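Local coordinates for protein UV damage endonuclease (Sulfolobus acidocaldarius, PDB 3TC3) that probably cuts DNA beside UV-induced and other lesions as a manganese-binding endonuclease of excision repair, recognising the damage by flipping out dinucleotides, at residues K158-V163 against V193-D198; P216-N221 against R247-Y252; S44-E49 against P90-N95. All coordinates share one frame; numbering follows the deposited sequence.

Contact 1 (K158-V163 against V193-D198); sequences KIQIHV and VIENDD. With MN (manganese (II) ion), chain C.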
loop_
_atom_site.group_PDB
_atom_site.type_symbol
_atom_site.label_atom_id
_atom_site.label_comp_id
_atom_site.label_asym_id
_atom_site.label_seq_id
_atom_site.Cartn_x
_atom_site.Cartn_y
_atom_site.Cartn_z
ATOM N N LYS A 158 6.826 2.671 -1.981
ATOM C CA LYS A 158 5.790 2.850 -3.031
ATOM C C LYS A 158 4.495 3.380 -2.471
ATOM O O LYS A 158 4.078 2.962 -1.386
ATOM C CB LYS A 158 5.523 1.524 -3.758
ATOM C CG LYS A 158 6.809 0.968 -4.525
ATOM C CD LYS A 158 7.309 1.887 -5.557
ATOM C CE LYS A 158 8.444 1.174 -6.377
ATOM N NZ LYS A 158 9.056 2.228 -7.192
ATOM N N ILE A 159 3.776 4.132 -3.293
ATOM C CA ILE A 159 2.437 4.646 -2.938
ATOM C C ILE A 159 1.540 4.034 -3.931
ATOM O O ILE A 159 1.626 4.340 -5.143
ATOM C CB ILE A 159 2.391 6.236 -3.045
ATOM C CG1 ILE A 159 3.416 6.839 -2.087
ATOM C CG2 ILE A 159 0.974 6.674 -2.742
ATOM C CD1 ILE A 159 3.648 8.392 -2.428
ATOM N N GLN A 160 0.642 3.162 -3.459
ATOM C CA GLN A 160 -0.211 2.371 -4.382
ATOM C C GLN A 160 -1.605 3.011 -4.393
ATOM O O GLN A 160 -2.280 3.291 -3.325
ATOM C CB GLN A 160 -0.281 0.907 -3.913
ATOM C CG GLN A 160 -0.908 0.657 -2.670
ATOM C CD GLN A 160 -0.682 -0.837 -2.339
ATOM O OE1 GLN A 160 0.356 -1.138 -1.710
ATOM N NE2 GLN A 160 -1.537 -1.766 -2.886
ATOM N N ILE A 161 -2.117 3.131 -5.624
ATOM C CA ILE A 161 -3.493 3.587 -5.780
ATOM C C ILE A 161 -4.283 2.776 -6.829
ATOM O O ILE A 161 -3.666 2.073 -7.574
ATOM C CB ILE A 161 -3.587 5.070 -6.213
ATOM C CG1 ILE A 161 -2.883 5.265 -7.553
ATOM C CG2 ILE A 161 -2.978 5.941 -5.077
ATOM C CD1 ILE A 161 -3.121 6.773 -8.162
ATOM N N HIS A 162 -5.627 2.808 -6.728
ATOM C CA HIS A 162 -6.445 2.301 -7.833
ATOM C C HIS A 162 -6.508 3.337 -8.923
ATOM O O HIS A 162 -6.144 4.541 -8.788
ATOM C CB HIS A 162 -7.823 2.018 -7.274
ATOM C CG HIS A 162 -7.856 0.811 -6.429
ATOM N ND1 HIS A 162 -8.386 0.804 -5.200
ATOM C CD2 HIS A 162 -7.369 -0.474 -6.660
ATOM C CE1 HIS A 162 -8.307 -0.461 -4.684
ATOM N NE2 HIS A 162 -7.679 -1.235 -5.574
ATOM N N VAL A 163 -6.979 2.917 -10.113
ATOM C CA VAL A 163 -7.068 3.831 -11.219
ATOM C C VAL A 163 -8.058 4.969 -10.893
ATOM O O VAL A 163 -7.871 6.131 -11.293
ATOM C CB VAL A 163 -7.397 3.078 -12.556
ATOM C CG1 VAL A 163 -7.589 4.084 -13.604
ATOM C CG2 VAL A 163 -6.226 2.215 -12.896
ATOM N N VAL A 193 2.444 3.449 -7.760
ATOM C CA VAL A 193 2.164 2.168 -8.379
ATOM C C VAL A 193 0.630 1.992 -8.425
ATOM O O VAL A 193 -0.089 2.659 -7.670
ATOM C CB VAL A 193 2.841 0.950 -7.660
ATOM C CG1 VAL A 193 4.351 1.162 -7.567
ATOM C CG2 VAL A 193 2.194 0.772 -6.276
ATOM N N ILE A 194 0.132 1.252 -9.417
ATOM C CA ILE A 194 -1.315 1.124 -9.537
ATOM C C ILE A 194 -1.705 -0.343 -9.340
ATOM O O ILE A 194 -1.003 -1.231 -9.717
ATOM C CB ILE A 194 -1.849 1.639 -10.915
ATOM C CG1 ILE A 194 -1.160 0.946 -12.051
ATOM C CG2 ILE A 194 -1.778 3.185 -11.024
ATOM C CD1 ILE A 194 -1.806 1.307 -13.476
ATOM N N GLU A 195 -2.899 -0.575 -8.845
ATOM C CA GLU A 195 -3.344 -1.925 -8.565
ATOM C C GLU A 195 -4.698 -2.141 -9.268
ATOM O O GLU A 195 -5.548 -1.241 -9.458
ATOM C CB GLU A 195 -3.618 -1.946 -7.054
ATOM C CG GLU A 195 -4.183 -3.249 -6.459
ATOM C CD GLU A 195 -4.721 -3.065 -5.035
ATOM O OE1 GLU A 195 -4.349 -2.121 -4.343
ATOM O OE2 GLU A 195 -5.508 -3.913 -4.587
ATOM N N ASN A 196 -4.904 -3.385 -9.682
ATOM C CA ASN A 196 -6.148 -3.744 -10.267
ATOM C C ASN A 196 -7.247 -3.777 -9.198
ATOM O O ASN A 196 -6.968 -4.161 -8.044
ATOM C CB ASN A 196 -6.012 -5.091 -11.020
ATOM C CG ASN A 196 -5.563 -6.253 -10.115
ATOM O OD1 ASN A 196 -4.499 -6.143 -9.515
ATOM N ND2 ASN A 196 -6.397 -7.304 -9.970
ATOM N N ASP A 197 -8.447 -3.427 -9.613
ATOM C CA ASP A 197 -9.608 -3.568 -8.683
ATOM C C ASP A 197 -10.593 -4.633 -9.093
ATOM O O ASP A 197 -10.460 -5.198 -10.190
ATOM C CB ASP A 197 -10.192 -2.167 -8.425
ATOM C CG ASP A 197 -10.947 -1.634 -9.634
ATOM O OD1 ASP A 197 -12.136 -2.040 -9.821
ATOM O OD2 ASP A 197 -10.439 -0.803 -10.421
ATOM N N ASP A 198 -11.676 -4.832 -8.276
ATOM C CA ASP A 198 -12.550 -5.939 -8.587
ATOM C C ASP A 198 -13.818 -5.517 -9.286
ATOM O O ASP A 198 -14.694 -6.338 -9.570
ATOM C CB ASP A 198 -12.843 -6.729 -7.291
ATOM C CG ASP A 198 -13.508 -5.896 -6.207
ATOM O OD1 ASP A 198 -13.563 -4.673 -6.241
ATOM O OD2 ASP A 198 -13.974 -6.519 -5.221
HETATM MN MN MN C . -5.309 -5.118 -2.737
HETATM O O HOH W 1 -7.867 0.134 -10.088
HETATM O O HOH W 2 -5.244 -2.927 -1.787
#
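The imidazole of His162 has CB of Asp197 over one face, a CH-pi contact at 4.1 Å from the ring centroid, while the carbonyl O of Glu195 lies in the ring plane at the edge, 3.4 Å from His162 CD2. Beside it runs the Glu195 side chain, pointing the same way, with its carboxylate turned 47° from the ring. His162 and Glu195 sit at the C-terminal ends of strands 158-162 and 192-195, neighbours in the eight-stranded parallel barrel of a TIM-barrel fold, and Asp197 in the loop just beyond. The strands are laced by Val193 N to Ile159 O, Ile161 N to Val193 O and Glu195 N to Ile161 O. In this register Gln160 and Val193 share the face that carries Glu195, and Ile161 and Ile194 turn to the other, toward the surrounding helices. On the first face Gln160 CB packs tightly on Val193 CG2, 3.4 Å away. The Gln160 chain then extends until NE2 meets Glu195 OE1 at 3.2 Å, the oxygen lying in the amide plane but NE2 standing above the carboxylate plane. NE2 also bonds to Asp251, another manganese ligand, and one amide thus touches two acids of the site. Glu195, with CG anti to the backbone N (chi1 177°) and the chain extended, carries OE2 to the manganese at 2.2 Å; Asp220, Glu288 and water 2 are the other close ligands, with Asp251 a more distant one. Water 1 bridges the strand ends, 2.9 Å from Val163 N and 2.8 Å from Glu195 O, with Asp197 OD2 as a third neighbour.

Contact 2 (P216-N221 against R247-Y252); sequences PVIFDN and RPMIDY. With MN (manganese (II) ion), chain C.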
loop_
_atom_site.group_PDB
_atom_site.type_symbol
_atom_site.label_atom_id
_atom_site.label_comp_id
_atom_site.label_asym_id
_atom_site.label_seq_id
_atom_site.Cartn_x
_atom_site.Cartn_y
_atom_site.Cartn_z
ATOM N N PRO A 216 4.695 0.938 -12.258
ATOM C CA PRO A 216 4.515 -0.535 -11.912
ATOM C C PRO A 216 3.134 -0.874 -11.455
ATOM O O PRO A 216 2.389 -0.043 -10.891
ATOM C CB PRO A 216 5.549 -0.754 -10.805
ATOM C CG PRO A 216 6.490 0.511 -10.892
ATOM C CD PRO A 216 5.592 1.634 -11.283
ATOM N N VAL A 217 2.724 -2.083 -11.773
ATOM C CA VAL A 217 1.457 -2.624 -11.382
ATOM C C VAL A 217 1.584 -3.596 -10.215
ATOM O O VAL A 217 2.335 -4.568 -10.296
ATOM C CB VAL A 217 0.791 -3.329 -12.592
ATOM C CG1 VAL A 217 -0.640 -3.914 -12.222
ATOM C CG2 VAL A 217 0.702 -2.332 -13.794
ATOM N N ILE A 218 0.840 -3.285 -9.177
ATOM C CA ILE A 218 0.669 -4.280 -8.076
ATOM C C ILE A 218 -0.481 -5.204 -8.430
ATOM O O ILE A 218 -1.634 -4.743 -8.606
ATOM C CB ILE A 218 0.314 -3.568 -6.741
ATOM C CG1 ILE A 218 1.498 -2.806 -6.250
ATOM C CG2 ILE A 218 -0.079 -4.659 -5.632
ATOM C CD1 ILE A 218 1.358 -2.243 -4.825
ATOM N N PHE A 219 -0.181 -6.499 -8.472
ATOM C CA PHE A 219 -1.227 -7.522 -8.660
ATOM C C PHE A 219 -1.946 -7.909 -7.387
ATOM O O PHE A 219 -1.310 -8.246 -6.424
ATOM C CB PHE A 219 -0.499 -8.782 -9.189
ATOM C CG PHE A 219 -1.399 -9.948 -9.453
ATOM C CD1 PHE A 219 -2.275 -9.959 -10.569
ATOM C CD2 PHE A 219 -1.445 -11.020 -8.555
ATOM C CE1 PHE A 219 -3.052 -11.046 -10.806
ATOM C CE2 PHE A 219 -2.274 -12.102 -8.795
ATOM C CZ PHE A 219 -3.106 -12.114 -9.941
ATOM N N ASP A 220 -3.242 -7.810 -7.394
ATOM C CA ASP A 220 -4.084 -8.217 -6.277
ATOM C C ASP A 220 -4.798 -9.461 -6.714
ATOM O O ASP A 220 -5.549 -9.428 -7.660
ATOM C CB ASP A 220 -5.036 -7.132 -5.954
ATOM C CG ASP A 220 -5.840 -7.510 -4.766
ATOM O OD1 ASP A 220 -6.586 -8.475 -4.755
ATOM O OD2 ASP A 220 -5.665 -6.755 -3.734
ATOM N N ASN A 221 -4.478 -10.565 -6.024
ATOM C CA ASN A 221 -4.974 -11.869 -6.513
ATOM C C ASN A 221 -6.517 -11.996 -6.356
ATOM O O ASN A 221 -7.135 -12.537 -7.254
ATOM C CB ASN A 221 -4.275 -13.008 -5.842
ATOM C CG ASN A 221 -4.575 -13.130 -4.395
ATOM O OD1 ASN A 221 -4.628 -12.133 -3.637
ATOM N ND2 ASN A 221 -4.761 -14.395 -3.961
ATOM N N ARG A 247 12.054 -5.938 -7.372
ATOM C CA ARG A 247 11.168 -7.008 -7.136
ATOM C C ARG A 247 9.689 -6.495 -7.063
ATOM O O ARG A 247 9.376 -5.533 -6.373
ATOM C CB ARG A 247 11.555 -7.645 -5.813
ATOM C CG ARG A 247 10.804 -8.872 -5.528
ATOM C CD ARG A 247 11.088 -9.342 -4.142
ATOM N NE ARG A 247 12.389 -9.957 -4.070
ATOM C CZ ARG A 247 12.874 -10.501 -2.974
ATOM N NH1 ARG A 247 12.174 -10.508 -1.838
ATOM N NH2 ARG A 247 14.056 -11.053 -3.029
ATOM N N PRO A 248 8.770 -7.200 -7.712
ATOM C CA PRO A 248 7.348 -6.773 -7.588
ATOM C C PRO A 248 6.770 -6.895 -6.236
ATOM O O PRO A 248 7.209 -7.742 -5.417
ATOM C CB PRO A 248 6.608 -7.664 -8.520
ATOM C CG PRO A 248 7.614 -8.406 -9.284
ATOM C CD PRO A 248 8.932 -8.373 -8.588
ATOM N N MET A 249 5.762 -6.060 -5.957
ATOM C CA MET A 249 4.889 -6.268 -4.817
ATOM C C MET A 249 3.645 -6.856 -5.270
ATOM O O MET A 249 3.123 -6.460 -6.319
ATOM C CB MET A 249 4.573 -4.960 -4.172
ATOM C CG MET A 249 5.768 -4.166 -3.651
ATOM S SD MET A 249 5.272 -2.513 -3.016
ATOM C CE MET A 249 6.795 -1.913 -2.430
ATOM N N ILE A 250 3.075 -7.804 -4.504
ATOM C CA ILE A 250 1.738 -8.299 -4.771
ATOM C C ILE A 250 0.878 -8.153 -3.522
ATOM O O ILE A 250 1.387 -8.189 -2.379
ATOM C CB ILE A 250 1.657 -9.726 -5.287
ATOM C CG1 ILE A 250 2.181 -10.713 -4.341
ATOM C CG2 ILE A 250 2.538 -9.889 -6.584
ATOM C CD1 ILE A 250 2.210 -12.154 -4.956
ATOM N N ASP A 251 -0.413 -7.962 -3.707
ATOM C CA ASP A 251 -1.402 -7.945 -2.594
ATOM C C ASP A 251 -2.132 -9.259 -2.520
ATOM O O ASP A 251 -2.769 -9.672 -3.535
ATOM C CB ASP A 251 -2.434 -6.853 -2.761
ATOM C CG ASP A 251 -1.906 -5.433 -2.478
ATOM O OD1 ASP A 251 -0.937 -5.236 -1.789
ATOM O OD2 ASP A 251 -2.600 -4.485 -2.875
ATOM N N TYR A 252 -1.988 -9.985 -1.410
ATOM C CA TYR A 252 -2.604 -11.292 -1.268
ATOM C C TYR A 252 -3.828 -11.159 -0.370
ATOM O O TYR A 252 -3.747 -10.723 0.783
ATOM C CB TYR A 252 -1.617 -12.326 -0.668
ATOM C CG TYR A 252 -2.332 -13.664 -0.442
ATOM C CD1 TYR A 252 -3.002 -13.964 0.792
ATOM C CD2 TYR A 252 -2.338 -14.643 -1.433
ATOM C CE1 TYR A 252 -3.642 -15.167 0.995
ATOM C CE2 TYR A 252 -2.885 -15.846 -1.234
ATOM C CZ TYR A 252 -3.615 -16.125 -0.051
ATOM O OH TYR A 252 -4.198 -17.347 0.065
HETATM MN MN MN C . -5.309 -5.118 -2.737
HETATM O O HOH W 2 -5.244 -2.927 -1.787
#
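Asp220 and Asp251 pair across two adjacent parallel strands, 217-220 and 249-252, at the C-terminal end of the TIM barrel, where both acids turn to the manganese. Two backbone hydrogen bonds hold the pair in register: Asp251 N gives to Phe219 O at 2.9 Å, and Asn221 N to Asp251 O at 3.1 Å. The Asp251 carbonyl also receives a CH...O contact from Asp220 CA.

At the metal, Asp220 OD2 binds manganese closely, at 1.9 Å, whereas Asp251 OD2 stays at a long 2.8 Å. The two carboxylate planes stand 81° apart, and Asp220 OD2 passes 3.4 Å from Asp251 CB. With CG anti to the backbone N (chi1 -177°), the Asp220 side chain carries OD2 to the metal. Second partners steady both acids. Asp220 OD1 takes the N-H of His223, as the N-cap of helix 221-226, and Asp251 OD1, besides the Gln160 bond at OD2, receives a salt bridge from Arg78.

Two apolar pairs flank the acids: Ile218 CD1 lies 4.3 Å from Met249 CB, and Phe219 CB meets Ile250 CG2 at 4.2 Å on the side facing the outer helices. The Ile218 CG2 methyl lies against the Asp251 carboxylate, 3.7 Å from Asp251 CG.

Past the paired acids, the Asn221 amide lies obliquely to the Tyr252 ring, their planes 21° apart, with ND2 close to CD2 of the ring, while Asn221 OD1 accepts from Ser253 N. The result is a buried cluster of carboxylates that holds the cation, with Asp220 and Asp251 each held by a second partner. The salt bridge of Asp251 to Arg78 is consistent with its longer distance to manganese, while Asp220 is the close ligand.

Contact 3 (S44-E49 against P90-N95); sequences SSLSEE and PKFHVN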
loop_
_atom_site.group_PDB
_atom_site.type_symbol
_atom_site.label_atom_id
_atom_site.label_comp_id
_atom_site.label_asym_id
_atom_site.label_seq_id
_atom_site.Cartn_x
_atom_site.Cartn_y
_atom_site.Cartn_z
ATOM N N SER A 44 -12.786 18.124 13.850
ATOM C CA SER A 44 -13.183 18.999 14.948
ATOM C C SER A 44 -12.141 19.107 16.085
ATOM O O SER A 44 -12.279 19.965 16.954
ATOM C CB SER A 44 -14.553 18.512 15.457
ATOM O OG SER A 44 -14.432 17.254 16.134
ATOM N N SER A 45 -11.185 18.161 16.130
ATOM C CA SER A 45 -10.088 18.091 17.090
ATOM C C SER A 45 -8.769 18.628 16.573
ATOM O O SER A 45 -7.748 18.625 17.325
ATOM C CB SER A 45 -9.863 16.637 17.488
ATOM O OG SER A 45 -11.034 16.029 18.002
ATOM N N LEU A 46 -8.765 19.158 15.347
ATOM C CA LEU A 46 -7.514 19.628 14.763
ATOM C C LEU A 46 -6.827 20.681 15.623
ATOM O O LEU A 46 -7.380 21.778 15.866
ATOM C CB LEU A 46 -7.726 20.073 13.293
ATOM C CG LEU A 46 -6.572 20.715 12.512
ATOM C CD1 LEU A 46 -5.415 19.687 12.397
ATOM C CD2 LEU A 46 -7.064 21.064 11.097
ATOM N N SER A 47 -5.602 20.416 16.066
ATOM C CA SER A 47 -4.755 21.532 16.562
ATOM C C SER A 47 -3.331 21.039 16.420
ATOM O O SER A 47 -3.084 19.775 16.260
ATOM C CB SER A 47 -5.054 21.787 18.058
ATOM O OG SER A 47 -4.422 20.806 18.860
ATOM N N GLU A 48 -2.402 21.955 16.418
ATOM C CA GLU A 48 -1.046 21.557 16.446
ATOM C C GLU A 48 -0.653 20.591 17.545
ATOM O O GLU A 48 -0.047 19.538 17.284
ATOM C CB GLU A 48 -0.110 22.753 16.307
ATOM C CG GLU A 48 1.302 22.351 16.589
ATOM C CD GLU A 48 2.331 23.290 16.073
ATOM O OE1 GLU A 48 2.480 23.415 14.823
ATOM O OE2 GLU A 48 2.986 23.897 16.942
ATOM N N GLU A 49 -0.916 20.945 18.807
ATOM C CA GLU A 49 -0.623 20.049 19.873
ATOM C C GLU A 49 -1.172 18.669 19.671
ATOM O O GLU A 49 -0.445 17.743 19.890
ATOM C CB GLU A 49 -1.176 20.582 21.196
ATOM C CG GLU A 49 -0.398 20.122 22.363
ATOM C CD GLU A 49 -0.697 20.998 23.580
ATOM O OE1 GLU A 49 -0.627 22.253 23.453
ATOM O OE2 GLU A 49 -1.033 20.417 24.633
ATOM N N PRO A 90 -6.877 20.941 3.954
ATOM C CA PRO A 90 -6.632 22.384 3.774
ATOM C C PRO A 90 -6.353 23.226 5.014
ATOM O O PRO A 90 -5.566 24.195 4.930
ATOM C CB PRO A 90 -7.948 22.887 3.136
ATOM C CG PRO A 90 -8.509 21.663 2.462
ATOM C CD PRO A 90 -8.149 20.506 3.345
ATOM N N LYS A 91 -7.005 22.918 6.131
ATOM C CA LYS A 91 -6.789 23.633 7.374
ATOM C C LYS A 91 -5.572 23.154 8.180
ATOM O O LYS A 91 -5.249 23.761 9.220
ATOM C CB LYS A 91 -8.080 23.575 8.237
ATOM C CG LYS A 91 -9.245 24.375 7.657
ATOM C CD LYS A 91 -10.436 24.240 8.608
ATOM C CE LYS A 91 -10.950 25.537 9.177
ATOM N NZ LYS A 91 -11.079 26.550 8.098
ATOM N N PHE A 92 -4.860 22.146 7.686
ATOM C CA PHE A 92 -3.748 21.613 8.424
ATOM C C PHE A 92 -2.466 22.394 8.025
ATOM O O PHE A 92 -2.087 22.376 6.860
ATOM C CB PHE A 92 -3.618 20.098 8.056
ATOM C CG PHE A 92 -2.490 19.401 8.744
ATOM C CD1 PHE A 92 -1.187 19.601 8.305
ATOM C CD2 PHE A 92 -2.733 18.469 9.727
ATOM C CE1 PHE A 92 -0.123 18.934 8.911
ATOM C CE2 PHE A 92 -1.691 17.740 10.328
ATOM C CZ PHE A 92 -0.374 17.931 9.903
ATOM N N HIS A 93 -1.754 22.937 9.026
ATOM C CA HIS A 93 -0.517 23.631 8.752
ATOM C C HIS A 93 0.550 23.369 9.759
ATOM O O HIS A 93 1.267 24.292 10.163
ATOM C CB HIS A 93 -0.783 25.165 8.727
ATOM C CG HIS A 93 -1.950 25.561 7.841
ATOM N ND1 HIS A 93 -1.906 25.469 6.533
ATOM C CD2 HIS A 93 -3.210 26.053 8.160
ATOM C CE1 HIS A 93 -3.080 25.872 6.013
ATOM N NE2 HIS A 93 -3.845 26.242 6.993
ATOM N N VAL A 94 0.696 22.125 10.187
ATOM C CA VAL A 94 1.622 21.760 11.235
ATOM C C VAL A 94 2.978 21.413 10.603
ATOM O O VAL A 94 3.051 20.652 9.639
ATOM C CB VAL A 94 1.090 20.554 12.004
ATOM C CG1 VAL A 94 2.065 20.089 13.129
ATOM C CG2 VAL A 94 -0.301 20.793 12.596
ATOM N N ASN A 95 4.066 21.951 11.159
ATOM C CA ASN A 95 5.368 21.607 10.597
ATOM C C ASN A 95 5.917 20.324 11.230
ATOM O O ASN A 95 6.851 20.329 12.035
ATOM C CB ASN A 95 6.369 22.763 10.804
ATOM C CG ASN A 95 7.676 22.551 10.079
ATOM O OD1 ASN A 95 7.839 21.643 9.260
ATOM N ND2 ASN A 95 8.623 23.476 10.325
#
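The chain leading into helix 48-71 and the first residue of that helix, which follows the first strand of the barrel, meet the loop that leads from strand 76-78 into helix 96-99, and Leu46 and Glu48 touch Lys91, Phe92 and Val94 there. Leu46 supplies the apolar part. Its CG stands anti to the backbone N (chi1 175°), which directs the branched end at the loop: CD1 comes 4.0 Å from Phe92 CD2, approaching the ring obliquely, and CD2 lies 3.8 Å from Lys91 O and 3.9 Å from Lys91 CB. The Leu46 and Phe92 side chains run at about a right angle to each other. Val94 CG2 lies 3.9 Å above one face of the Phe92 ring, toward the rim, and also 4.0 Å from Glu48 CA, so the valine fits between the ring and the first turn of the helix. The extended Glu48 chain brings OE1 across to Val94 CG1, 3.8 Å away. Val51, Leu86 and Ile84 extend the apolar cluster around Leu46 and Phe92. Each segment carries a helix N-cap: Ser47 OG bonds to Arg50 N, and Asn95 caps helix 96-99 while also bonding Asp98. With only van der Waals contacts joining the two segments, the contact rests on the apolar fit of Leu46 and Val94 with buried Phe92; the Lys91 amine leads away, while the Glu48 carboxylate lies by Val94 at an exposed margin.

In the fold
Contacts 1 and 2 are buried and share one sheet: strands 192-195 and 217-220 are neighbours, so the four strands run consecutively round the barrel, and Ile194 O meets Ile218 N at 2.8 Å between them. Both reach the same manganese and water 2, with centres about 9 Å apart. Contact 3 is a surface contact of loops and a helix start, its centre about 29 Å from that of contact 1 and 34 Å from that of contact 2, on the other side of the chain's centre from the latter. The chemistry follows position: backbone ladders and acidic ligands in the core, apolar side chains with charged margins at the periphery.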